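Local atomic coordinates of spectinomycin 9-adenylyltransferase (Enterococcus faecalis, PDB entry 6SXJ), a protein that confers resistance to spectinomycin by transferring an adenylyl group from ATP to the 9-hydroxyl of the antibiotic, releasing diphosphate. Residues L23-S35 and L47-D59. Numbering follows the deposited sequence.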
loop_
_atom_site.group_PDB
_atom_site.type_symbol
_atom_site.label_atom_id
_atom_site.label_comp_id
_atom_site.label_asym_id
_atom_site.label_seq_id
_atom_site.Cartn_x
_atom_site.Cartn_y
_atom_site.Cartn_z
ATOM N N LEU A 23 -17.203 13.116 -6.388
ATOM C CA LEU A 23 -16.390 13.333 -7.577
ATOM C C LEU A 23 -17.237 13.479 -8.833
ATOM O O LEU A 23 -16.726 13.946 -9.860
ATOM C CB LEU A 23 -15.394 12.189 -7.743
ATOM C CG LEU A 23 -14.446 11.981 -6.564
ATOM C CD1 LEU A 23 -13.459 10.867 -6.891
ATOM C CD2 LEU A 23 -13.707 13.268 -6.214
ATOM N N LYS A 24 -18.509 13.081 -8.770
ATOM C CA LYS A 24 -19.496 13.255 -9.848
ATOM C C LYS A 24 -18.860 12.800 -11.166
ATOM O O LYS A 24 -18.342 11.683 -11.232
ATOM C CB LYS A 24 -20.001 14.691 -9.819
ATOM C CG LYS A 24 -20.770 15.062 -8.555
ATOM C CD LYS A 24 -20.554 16.528 -8.179
ATOM C CE LYS A 24 -20.985 16.821 -6.742
ATOM N NZ LYS A 24 -20.044 17.731 -6.021
ATOM N N ASN A 25 -18.879 13.620 -12.219
ATOM C CA ASN A 25 -18.414 13.182 -13.531
ATOM C C ASN A 25 -16.898 13.218 -13.682
ATOM O O ASN A 25 -16.392 12.844 -14.747
ATOM C CB ASN A 25 -19.046 14.041 -14.628
ATOM C CG ASN A 25 -20.489 13.670 -14.902
ATOM O OD1 ASN A 25 -21.392 14.485 -14.717
ATOM N ND2 ASN A 25 -20.715 12.434 -15.341
ATOM N N ASN A 26 -16.161 13.659 -12.664
ATOM C CA ASN A 26 -14.708 13.576 -12.715
ATOM C C ASN A 26 -14.195 12.163 -12.474
ATOM O O ASN A 26 -13.007 11.910 -12.703
ATOM C CB ASN A 26 -14.093 14.526 -11.685
ATOM C CG ASN A 26 -12.604 14.734 -11.899
ATOM O OD1 ASN A 26 -12.094 14.576 -13.008
ATOM N ND2 ASN A 26 -11.900 15.086 -10.830
ATOM N N LEU A 27 -15.058 11.242 -12.043
ATOM C CA LEU A 27 -14.648 9.898 -11.656
ATOM C C LEU A 27 -14.670 8.986 -12.874
ATOM O O LEU A 27 -15.730 8.768 -13.471
ATOM C CB LEU A 27 -15.566 9.351 -10.562
ATOM C CG LEU A 27 -15.367 7.894 -10.142
ATOM C CD1 LEU A 27 -13.970 7.738 -9.522
ATOM C CD2 LEU A 27 -16.451 7.430 -9.167
ATOM N N ILE A 28 -13.508 8.446 -13.233
ATOM C CA ILE A 28 -13.411 7.521 -14.357
ATOM C C ILE A 28 -13.614 6.078 -13.912
ATOM O O ILE A 28 -14.332 5.309 -14.558
ATOM C CB ILE A 28 -12.054 7.695 -15.068
ATOM C CG1 ILE A 28 -11.917 9.117 -15.608
ATOM C CG2 ILE A 28 -11.922 6.683 -16.195
ATOM C CD1 ILE A 28 -10.615 9.365 -16.321
ATOM N N GLY A 29 -12.980 5.673 -12.820
ATOM C CA GLY A 29 -13.070 4.294 -12.394
ATOM C C GLY A 29 -12.705 4.149 -10.932
ATOM O O GLY A 29 -11.902 4.918 -10.399
ATOM N N THR A 30 -13.297 3.140 -10.304
ATOM C CA THR A 30 -12.984 2.772 -8.927
ATOM C C THR A 30 -12.562 1.311 -8.928
ATOM O O THR A 30 -13.346 0.437 -9.310
ATOM C CB THR A 30 -14.182 2.990 -8.001
ATOM O OG1 THR A 30 -14.773 4.269 -8.261
ATOM C CG2 THR A 30 -13.736 2.944 -6.556
ATOM N N TYR A 31 -11.328 1.048 -8.507
ATOM C CA TYR A 31 -10.790 -0.303 -8.501
ATOM C C TYR A 31 -10.279 -0.645 -7.112
ATOM O O TYR A 31 -9.796 0.222 -6.382
ATOM C CB TYR A 31 -9.658 -0.461 -9.535
ATOM C CG TYR A 31 -10.017 0.102 -10.889
ATOM C CD1 TYR A 31 -9.852 1.448 -11.162
ATOM C CD2 TYR A 31 -10.558 -0.708 -11.882
ATOM C CE1 TYR A 31 -10.201 1.975 -12.383
ATOM C CE2 TYR A 31 -10.905 -0.185 -13.115
ATOM C CZ TYR A 31 -10.726 1.155 -13.359
ATOM O OH TYR A 31 -11.073 1.686 -14.583
ATOM N N MET A 32 -10.387 -1.919 -6.755
ATOM C CA MET A 32 -9.745 -2.457 -5.569
ATOM C C MET A 32 -8.614 -3.384 -5.996
ATOM O O MET A 32 -8.671 -4.017 -7.054
ATOM C CB MET A 32 -10.745 -3.188 -4.684
ATOM C CG MET A 32 -12.002 -2.402 -4.391
ATOM S SD MET A 32 -12.847 -2.976 -2.880
ATOM C CE MET A 32 -13.165 -4.634 -3.165
ATOM N N PHE A 33 -7.565 -3.431 -5.188
ATOM C CA PHE A 33 -6.397 -4.243 -5.495
ATOM C C PHE A 33 -5.764 -4.708 -4.190
ATOM O O PHE A 33 -6.261 -4.420 -3.096
ATOM C CB PHE A 33 -5.396 -3.456 -6.346
ATOM C CG PHE A 33 -4.770 -2.293 -5.622
ATOM C CD1 PHE A 33 -5.451 -1.094 -5.492
ATOM C CD2 PHE A 33 -3.503 -2.399 -5.077
ATOM C CE1 PHE A 33 -4.887 -0.024 -4.835
ATOM C CE2 PHE A 33 -2.921 -1.318 -4.411
ATOM C CZ PHE A 33 -3.614 -0.131 -4.292
ATOM N N GLY A 34 -4.675 -5.453 -4.308
ATOM C CA GLY A 34 -3.906 -5.831 -3.143
ATOM C C GLY A 34 -4.288 -7.185 -2.581
ATOM O O GLY A 34 -4.960 -8.007 -3.213
ATOM N N SER A 35 -3.841 -7.407 -1.340
ATOM C CA SER A 35 -3.990 -8.714 -0.708
ATOM C C SER A 35 -5.429 -9.211 -0.767
ATOM O O SER A 35 -5.670 -10.413 -0.926
ATOM C CB SER A 35 -3.515 -8.650 0.746
ATOM O OG SER A 35 -4.334 -7.777 1.509
ATOM N N LEU A 47 -8.669 -2.878 2.886
ATOM C CA LEU A 47 -9.390 -2.509 1.675
ATOM C C LEU A 47 -8.583 -1.442 0.938
ATOM O O LEU A 47 -8.530 -0.288 1.375
ATOM C CB LEU A 47 -10.781 -1.987 2.023
ATOM C CG LEU A 47 -11.794 -2.940 2.668
ATOM C CD1 LEU A 47 -13.043 -2.157 3.026
ATOM C CD2 LEU A 47 -12.099 -4.071 1.706
ATOM N N ASP A 48 -7.990 -1.822 -0.194
ATOM C CA ASP A 48 -7.106 -0.959 -0.969
ATOM C C ASP A 48 -7.826 -0.518 -2.235
ATOM O O ASP A 48 -8.201 -1.355 -3.063
ATOM C CB ASP A 48 -5.811 -1.686 -1.332
ATOM C CG ASP A 48 -4.999 -2.094 -0.114
ATOM O OD1 ASP A 48 -4.461 -1.194 0.565
ATOM O OD2 ASP A 48 -4.882 -3.315 0.155
ATOM N N PHE A 49 -7.981 0.794 -2.405
ATOM C CA PHE A 49 -8.701 1.348 -3.540
ATOM C C PHE A 49 -7.768 2.190 -4.398
ATOM O O PHE A 49 -7.028 3.036 -3.877
ATOM C CB PHE A 49 -9.878 2.210 -3.081
ATOM C CG PHE A 49 -10.931 1.459 -2.339
ATOM C CD1 PHE A 49 -10.888 1.352 -0.960
ATOM C CD2 PHE A 49 -11.989 0.888 -3.016
ATOM C CE1 PHE A 49 -11.869 0.693 -0.275
ATOM C CE2 PHE A 49 -12.961 0.210 -2.339
ATOM C CZ PHE A 49 -12.905 0.104 -0.964
ATOM N N LEU A 50 -7.829 1.974 -5.710
ATOM C CA LEU A 50 -7.235 2.868 -6.695
ATOM C C LEU A 50 -8.362 3.551 -7.457
ATOM O O LEU A 50 -9.263 2.877 -7.979
ATOM C CB LEU A 50 -6.323 2.116 -7.664
ATOM C CG LEU A 50 -5.537 2.983 -8.647
ATOM C CD1 LEU A 50 -4.468 3.756 -7.919
ATOM C CD2 LEU A 50 -4.923 2.112 -9.717
ATOM N N VAL A 51 -8.324 4.880 -7.494
ATOM C CA VAL A 51 -9.358 5.690 -8.127
ATOM C C VAL A 51 -8.707 6.548 -9.200
ATOM O O VAL A 51 -7.638 7.132 -8.982
ATOM C CB VAL A 51 -10.093 6.567 -7.094
ATOM C CG1 VAL A 51 -11.109 7.473 -7.781
ATOM C CG2 VAL A 51 -10.762 5.708 -6.040
ATOM N N VAL A 52 -9.351 6.629 -10.358
ATOM C CA VAL A 52 -8.832 7.376 -11.495
ATOM C C VAL A 52 -9.824 8.471 -11.851
ATOM O O VAL A 52 -11.031 8.217 -11.952
ATOM C CB VAL A 52 -8.573 6.467 -12.708
ATOM C CG1 VAL A 52 -7.996 7.280 -13.861
ATOM C CG2 VAL A 52 -7.632 5.336 -12.328
ATOM N N VAL A 53 -9.304 9.679 -12.070
ATOM C CA VAL A 53 -10.099 10.866 -12.339
ATOM C C VAL A 53 -9.556 11.532 -13.598
ATOM O O VAL A 53 -8.483 11.196 -14.096
ATOM C CB VAL A 53 -10.084 11.855 -11.156
ATOM C CG1 VAL A 53 -10.799 11.251 -9.959
ATOM C CG2 VAL A 53 -8.651 12.241 -10.802
ATOM N N SER A 54 -10.326 12.487 -14.112
ATOM C CA SER A 54 -9.946 13.194 -15.326
ATOM C C SER A 54 -9.106 14.433 -15.040
ATOM O O SER A 54 -8.101 14.662 -15.719
ATOM C CB SER A 54 -11.199 13.593 -16.110
ATOM O OG SER A 54 -11.660 12.520 -16.913
ATOM N N GLU A 55 -9.498 15.234 -14.056
ATOM C CA GLU A 55 -8.859 16.500 -13.738
ATOM C C GLU A 55 -8.553 16.576 -12.253
ATOM O O GLU A 55 -9.110 15.814 -11.452
ATOM C CB GLU A 55 -9.752 17.688 -14.127
ATOM C CG GLU A 55 -10.077 17.777 -15.604
ATOM C CD GLU A 55 -11.530 18.116 -15.850
ATOM O OE1 GLU A 55 -12.104 18.884 -15.045
ATOM O OE2 GLU A 55 -12.094 17.615 -16.846
ATOM N N PRO A 56 -7.679 17.499 -11.848
ATOM C CA PRO A 56 -7.348 17.631 -10.424
ATOM C C PRO A 56 -8.578 17.894 -9.570
ATOM O O PRO A 56 -9.640 18.299 -10.050
ATOM C CB PRO A 56 -6.383 18.824 -10.389
ATOM C CG PRO A 56 -5.778 18.864 -11.758
ATOM C CD PRO A 56 -6.866 18.393 -12.696
ATOM N N LEU A 57 -8.418 17.649 -8.275
ATOM C CA LEU A 57 -9.470 17.879 -7.301
ATOM C C LEU A 57 -9.173 19.147 -6.514
ATOM O O LEU A 57 -8.036 19.379 -6.090
ATOM C CB LEU A 57 -9.595 16.696 -6.345
ATOM C CG LEU A 57 -9.642 15.297 -6.958
ATOM C CD1 LEU A 57 -10.078 14.315 -5.888
ATOM C CD2 LEU A 57 -10.568 15.251 -8.154
ATOM N N THR A 58 -10.201 19.970 -6.333
ATOM C CA THR A 58 -10.073 21.131 -5.471
ATOM C C THR A 58 -9.658 20.686 -4.072
ATOM O O THR A 58 -9.818 19.526 -3.687
ATOM C CB THR A 58 -11.391 21.903 -5.408
ATOM O OG1 THR A 58 -12.406 21.072 -4.830
ATOM C CG2 THR A 58 -11.829 22.337 -6.803
ATOM N N ASP A 59 -9.098 21.620 -3.307
ATOM C CA ASP A 59 -8.790 21.319 -1.916
ATOM C C ASP A 59 -10.049 21.117 -1.091
ATOM O O ASP A 59 -9.978 20.543 0.001
ATOM C CB ASP A 59 -7.932 22.427 -1.320
ATOM C CG ASP A 59 -6.476 22.267 -1.669
ATOM O OD1 ASP A 59 -5.653 22.176 -0.739
ATOM O OD2 ASP A 59 -6.157 22.206 -2.876
HETATM O O HOH W 1 -8.492 -4.474 -1.332
#
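The side-chain amide of Asn26 clamps the loop that leaves strand 47-53. Its OD1 accepts from two successive backbone amides, Ser54 N at 3.0 Å and Glu55 N at 2.9 Å. The Glu55 bond lies in the carbonyl plane on a lone pair, while Ser54 N sits above that plane. Asn26 ND2 returns a nearly straight bond to Glu55 O (2.9 Å, 165°). Asn26 CG stands anti to the backbone N (chi1 -167°), which carries the amide across to the loop. Ser54 N also bonds Asn26 O.

Next to this clamp is a classic beta bulge. Ile28 and Gly29 share Val52 as their partner, and Val52 O takes a bond from Ile28 N at 2.8 Å and a weak one from Gly29 N. Beyond it, strands 27-33 and 47-53 pair antiparallel in the central sheet of the nucleotidyltransferase domain.

On the sheet face under helix 8-23, Leu27 CD1 presses tightly on Val51 CG1. Farther along, Met32 SD lies obliquely beside the Phe49 ring, 4.1 Å from its centroid, in a Met-aromatic contact. Phe33 and Leu50 meet helix 130-139 on the other face. There Asp48 CB sits over the Phe33 ring, 4.0 Å from its centroid, a CH-pi contact, and Leu50 N lies at the ring edge. A water bridges Phe33 O and Asp48 N.

The polar bonds are thus concentrated along the backbones and at Asn26. Three side-chain bonds there fix the rotation of its amide and tie the turn that leads into strand 27-33 to the loop that follows strand 47-53.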